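Local coordinates for PurR transcriptional regulator (Vibrio parahaemolyticus, PDB 3D8U), which probably acts as a LacI/PurR-family transcription factor that binds cis-regulatory DNA and controls transcription, at residues T209-M221 / P227-M239. Sequence-based numbering, arbitrary orientation.
Sequences TDIAIICLEGSSM and PSLTSAEFDYERM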
loop_
_atom_site.group_PDB
_atom_site.type_symbol
_atom_site.label_atom_id
_atom_site.label_comp_id
_atom_site.label_asym_id
_atom_site.label_seq_id
_atom_site.Cartn_x
_atom_site.Cartn_y
_atom_site.Cartn_z
ATOM N N THR B 209 -3.992 -28.476 -7.551
ATOM C CA THR B 209 -4.037 -29.630 -8.450
ATOM C C THR B 209 -4.628 -29.369 -9.839
ATOM O O THR B 209 -4.578 -30.250 -10.678
ATOM C CB THR B 209 -4.678 -30.881 -7.825
ATOM O OG1 THR B 209 -6.046 -30.615 -7.554
ATOM C CG2 THR B 209 -3.973 -31.272 -6.539
ATOM N N ASP B 210 -5.182 -28.184 -10.093
ATOM C CA ASP B 210 -5.539 -27.805 -11.478
ATOM C C ASP B 210 -4.668 -26.667 -11.891
ATOM O O ASP B 210 -4.135 -26.648 -12.967
ATOM C CB ASP B 210 -6.997 -27.376 -11.621
ATOM C CG ASP B 210 -7.969 -28.507 -11.396
ATOM O OD1 ASP B 210 -7.809 -29.560 -12.063
ATOM O OD2 ASP B 210 -8.898 -28.327 -10.572
ATOM N N ILE B 211 -4.535 -25.696 -11.017
ATOM C CA ILE B 211 -3.594 -24.645 -11.239
ATOM C C ILE B 211 -2.767 -24.447 -9.954
ATOM O O ILE B 211 -3.322 -24.393 -8.831
ATOM C CB ILE B 211 -4.349 -23.408 -11.731
ATOM C CG1 ILE B 211 -4.616 -23.580 -13.247
ATOM C CG2 ILE B 211 -3.585 -22.129 -11.413
ATOM C CD1 ILE B 211 -5.681 -22.706 -13.842
ATOM N N ALA B 212 -1.446 -24.429 -10.112
ATOM C CA ALA B 212 -0.579 -24.044 -9.016
ATOM C C ALA B 212 -0.270 -22.553 -9.111
ATOM O O ALA B 212 -0.231 -22.010 -10.202
ATOM C CB ALA B 212 0.683 -24.838 -9.068
ATOM N N ILE B 213 -0.029 -21.879 -8.000
ATOM C CA ILE B 213 0.213 -20.436 -8.074
ATOM C C ILE B 213 1.463 -20.033 -7.299
ATOM O O ILE B 213 1.726 -20.550 -6.200
ATOM C CB ILE B 213 -1.028 -19.614 -7.553
ATOM C CG1 ILE B 213 -2.212 -19.679 -8.539
ATOM C CG2 ILE B 213 -0.680 -18.143 -7.339
ATOM C CD1 ILE B 213 -3.560 -19.182 -7.959
ATOM N N ILE B 214 2.230 -19.086 -7.820
ATOM C CA ILE B 214 3.383 -18.631 -7.033
ATOM C C ILE B 214 3.598 -17.131 -7.187
ATOM O O ILE B 214 3.634 -16.614 -8.309
ATOM C CB ILE B 214 4.670 -19.448 -7.383
ATOM C CG1 ILE B 214 5.753 -19.162 -6.339
ATOM C CG2 ILE B 214 5.096 -19.233 -8.871
ATOM C CD1 ILE B 214 7.130 -19.552 -6.717
ATOM N N CYS B 215 3.732 -16.424 -6.072
ATOM C CA CYS B 215 3.778 -14.959 -6.128
ATOM C C CYS B 215 5.195 -14.506 -6.002
ATOM O O CYS B 215 5.966 -15.104 -5.269
ATOM C CB CYS B 215 2.958 -14.349 -5.009
ATOM S SG CYS B 215 3.181 -12.560 -4.824
ATOM N N LEU B 216 5.556 -13.452 -6.711
ATOM C CA LEU B 216 6.974 -13.062 -6.767
ATOM C C LEU B 216 7.394 -12.078 -5.668
ATOM O O LEU B 216 8.571 -11.718 -5.569
ATOM C CB LEU B 216 7.278 -12.466 -8.142
ATOM C CG LEU B 216 8.105 -13.265 -9.157
ATOM C CD1 LEU B 216 8.022 -14.784 -8.992
ATOM C CD2 LEU B 216 7.738 -12.855 -10.582
ATOM N N GLU B 217 6.422 -11.633 -4.866
ATOM C CA GLU B 217 6.655 -10.630 -3.832
ATOM C C GLU B 217 5.515 -10.689 -2.847
ATOM O O GLU B 217 4.676 -9.791 -2.796
ATOM C CB GLU B 217 6.781 -9.218 -4.420
ATOM C CG GLU B 217 7.376 -8.205 -3.454
ATOM C CD GLU B 217 6.972 -6.740 -3.729
ATOM O OE1 GLU B 217 5.825 -6.477 -4.216
ATOM O OE2 GLU B 217 7.805 -5.840 -3.417
ATOM N N GLY B 218 5.463 -11.769 -2.082
ATOM C CA GLY B 218 4.406 -11.963 -1.081
ATOM C C GLY B 218 4.610 -11.211 0.222
ATOM O O GLY B 218 5.699 -10.758 0.551
ATOM N N SER B 219 3.530 -11.065 0.953
ATOM C CA SER B 219 3.545 -10.484 2.264
ATOM C C SER B 219 2.648 -11.397 3.088
ATOM O O SER B 219 2.121 -12.391 2.574
ATOM C CB SER B 219 2.915 -9.095 2.198
ATOM O OG SER B 219 1.497 -9.140 2.403
ATOM N N SER B 220 2.415 -11.039 4.339
ATOM C CA SER B 220 1.483 -11.796 5.163
ATOM C C SER B 220 0.113 -11.864 4.515
ATOM O O SER B 220 -0.692 -12.739 4.838
ATOM C CB SER B 220 1.364 -11.146 6.530
ATOM O OG SER B 220 0.813 -9.863 6.351
HETATM N N MSE B 221 -0.141 -10.945 3.591
HETATM C CA MSE B 221 -1.447 -10.872 2.914
HETATM C C MSE B 221 -1.748 -12.172 2.238
HETATM O O MSE B 221 -2.773 -12.774 2.480
HETATM C CB MSE B 221 -1.479 -9.718 1.918
HETATM C CG MSE B 221 -2.352 -9.928 0.722
HETATM SE SE MSE B 221 -4.246 -9.542 0.938
HETATM C CE MSE B 221 -4.167 -7.678 1.582
ATOM N N PRO B 227 -6.241 -21.548 -0.773
ATOM C CA PRO B 227 -5.101 -22.136 -0.092
ATOM C C PRO B 227 -4.041 -21.056 0.010
ATOM O O PRO B 227 -3.990 -20.211 -0.871
ATOM C CB PRO B 227 -4.636 -23.192 -1.089
ATOM C CG PRO B 227 -5.823 -23.558 -1.830
ATOM C CD PRO B 227 -6.535 -22.267 -2.022
ATOM N N SER B 228 -3.235 -21.053 1.069
ATOM C CA SER B 228 -2.217 -20.030 1.268
ATOM C C SER B 228 -1.242 -20.154 0.142
ATOM O O SER B 228 -1.065 -21.250 -0.396
ATOM C CB SER B 228 -1.458 -20.335 2.531
ATOM O OG SER B 228 -0.995 -21.667 2.474
ATOM N N LEU B 229 -0.555 -19.080 -0.223
ATOM C CA LEU B 229 0.264 -19.244 -1.410
ATOM C C LEU B 229 1.761 -19.104 -1.311
ATOM O O LEU B 229 2.291 -18.167 -0.724
ATOM C CB LEU B 229 -0.297 -18.454 -2.611
ATOM C CG LEU B 229 -1.059 -17.151 -2.424
ATOM C CD1 LEU B 229 -0.135 -16.158 -1.737
ATOM C CD2 LEU B 229 -1.544 -16.682 -3.795
ATOM N N THR B 230 2.414 -20.071 -1.932
ATOM C CA THR B 230 3.846 -20.097 -2.092
ATOM C C THR B 230 4.312 -18.791 -2.689
ATOM O O THR B 230 3.897 -18.420 -3.775
ATOM C CB THR B 230 4.236 -21.233 -3.040
ATOM O OG1 THR B 230 4.052 -22.482 -2.375
ATOM C CG2 THR B 230 5.675 -21.109 -3.497
ATOM N N SER B 231 5.193 -18.095 -2.001
ATOM C CA SER B 231 5.732 -16.892 -2.563
ATOM C C SER B 231 7.115 -16.549 -2.051
ATOM O O SER B 231 7.605 -17.091 -1.051
ATOM C CB SER B 231 4.836 -15.754 -2.173
ATOM O OG SER B 231 5.463 -15.124 -1.087
ATOM N N ALA B 232 7.700 -15.580 -2.730
ATOM C CA ALA B 232 9.027 -15.096 -2.431
ATOM C C ALA B 232 8.886 -13.902 -1.546
ATOM O O ALA B 232 8.057 -13.052 -1.815
ATOM C CB ALA B 232 9.709 -14.688 -3.695
ATOM N N GLU B 233 9.695 -13.826 -0.492
ATOM C CA GLU B 233 9.602 -12.709 0.423
ATOM C C GLU B 233 10.912 -11.994 0.520
ATOM O O GLU B 233 11.935 -12.575 0.216
ATOM C CB GLU B 233 9.136 -13.185 1.783
ATOM C CG GLU B 233 7.666 -13.577 1.776
ATOM C CD GLU B 233 7.194 -13.971 3.129
ATOM O OE1 GLU B 233 7.930 -13.736 4.100
ATOM O OE2 GLU B 233 6.090 -14.520 3.235
ATOM N N PHE B 234 10.872 -10.727 0.918
ATOM C CA PHE B 234 12.072 -9.915 1.021
ATOM C C PHE B 234 11.975 -9.151 2.326
ATOM O O PHE B 234 10.901 -9.025 2.883
ATOM C CB PHE B 234 12.179 -8.914 -0.140
ATOM C CG PHE B 234 12.001 -9.522 -1.515
ATOM C CD1 PHE B 234 13.101 -9.891 -2.269
ATOM C CD2 PHE B 234 10.734 -9.686 -2.062
ATOM C CE1 PHE B 234 12.947 -10.435 -3.525
ATOM C CE2 PHE B 234 10.563 -10.244 -3.310
ATOM C CZ PHE B 234 11.669 -10.609 -4.050
ATOM N N ASP B 235 13.090 -8.632 2.811
ATOM C CA ASP B 235 13.091 -7.962 4.073
ATOM C C ASP B 235 13.447 -6.507 3.819
ATOM O O ASP B 235 14.564 -6.070 4.000
ATOM C CB ASP B 235 14.034 -8.687 5.026
ATOM C CG ASP B 235 14.084 -8.077 6.418
ATOM O OD1 ASP B 235 14.933 -8.593 7.178
ATOM O OD2 ASP B 235 13.333 -7.110 6.768
ATOM N N TYR B 236 12.467 -5.742 3.387
ATOM C CA TYR B 236 12.738 -4.365 3.067
ATOM C C TYR B 236 12.994 -3.558 4.321
ATOM O O TYR B 236 13.741 -2.587 4.269
ATOM C CB TYR B 236 11.614 -3.749 2.228
ATOM C CG TYR B 236 11.390 -4.423 0.892
ATOM C CD1 TYR B 236 12.446 -4.586 -0.031
ATOM C CD2 TYR B 236 10.118 -4.888 0.536
ATOM C CE1 TYR B 236 12.236 -5.218 -1.277
ATOM C CE2 TYR B 236 9.888 -5.510 -0.713
ATOM C CZ TYR B 236 10.953 -5.673 -1.611
ATOM O OH TYR B 236 10.711 -6.285 -2.826
ATOM N N GLU B 237 12.394 -3.946 5.447
ATOM C CA GLU B 237 12.773 -3.315 6.714
ATOM C C GLU B 237 14.302 -3.356 6.913
ATOM O O GLU B 237 14.889 -2.315 7.190
ATOM C CB GLU B 237 12.018 -3.882 7.926
ATOM N N ARG B 238 14.945 -4.518 6.733
ATOM C CA ARG B 238 16.427 -4.605 6.858
ATOM C C ARG B 238 17.176 -3.747 5.827
ATOM O O ARG B 238 18.117 -3.029 6.159
ATOM C CB ARG B 238 16.946 -6.054 6.825
ATOM C CG ARG B 238 18.274 -6.219 7.566
ATOM C CD ARG B 238 18.737 -7.668 7.740
ATOM N NE ARG B 238 19.827 -8.040 6.822
ATOM C CZ ARG B 238 20.786 -8.932 7.100
ATOM N NH1 ARG B 238 20.803 -9.536 8.285
ATOM N NH2 ARG B 238 21.735 -9.217 6.202
HETATM N N MSE B 239 16.740 -3.828 4.577
HETATM C CA MSE B 239 17.227 -2.953 3.524
HETATM C C MSE B 239 17.128 -1.503 3.954
HETATM O O MSE B 239 18.045 -0.727 3.736
HETATM C CB MSE B 239 16.414 -3.190 2.270
HETATM C CG MSE B 239 16.780 -2.344 1.090
HETATM SE SE MSE B 239 16.015 -3.215 -0.463
HETATM C CE MSE B 239 14.862 -1.763 -1.100
#
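Ile214 lays its CG1 branch across the methyl of Thr230, CG1 to CG2 3.4 Å, where the edge strand 212-215 of a parallel sheet in the periplasmic-binding-protein-like fold gains a short parallel neighbour, 231-233. The two run 13° apart and are joined by a single bridge, Cys215 with Ser231. Cys215 N donates to Thr230 O, and Cys215 O accepts from Ala232 N at 3.1 Å. On the side of the sheet away from Ile214, Ile213 CG2 meets Leu229 CD2 at 3.9 Å. The hydroxyl of Thr230 is engaged by Thr272 and by the backbone of Arg269, while its methyl faces Ile214.

Past the strand the chain turns, and Gly218 N bonds to Ala232 O at 2.9 Å. Gly218 CA sits 3.3 Å from Ser231 OG. Within the turn, Cys215 SG, anti to its own backbone nitrogen (chi1 170°), accepts from Glu217 N.

The segment 227-239 then leads toward the other lobe, where Tyr236 packs on Ala17 and His20 of helix 16-32. Phe234 turns its ring edge to Leu216 O, CE2 at 3.4 Å, while its CB lies over one face of the Tyr236 ring. With CG anti to the backbone N (chi1 -165°), the extended Glu217 chain passes Phe234 CE2 with its CG and crosses the Tyr236 side chain at about a right angle, and its carboxylate plane stands steeply to the tyrosine ring. Tyr236 OH donates to the anti lone pair of Glu217 OE2 at 3.0 Å.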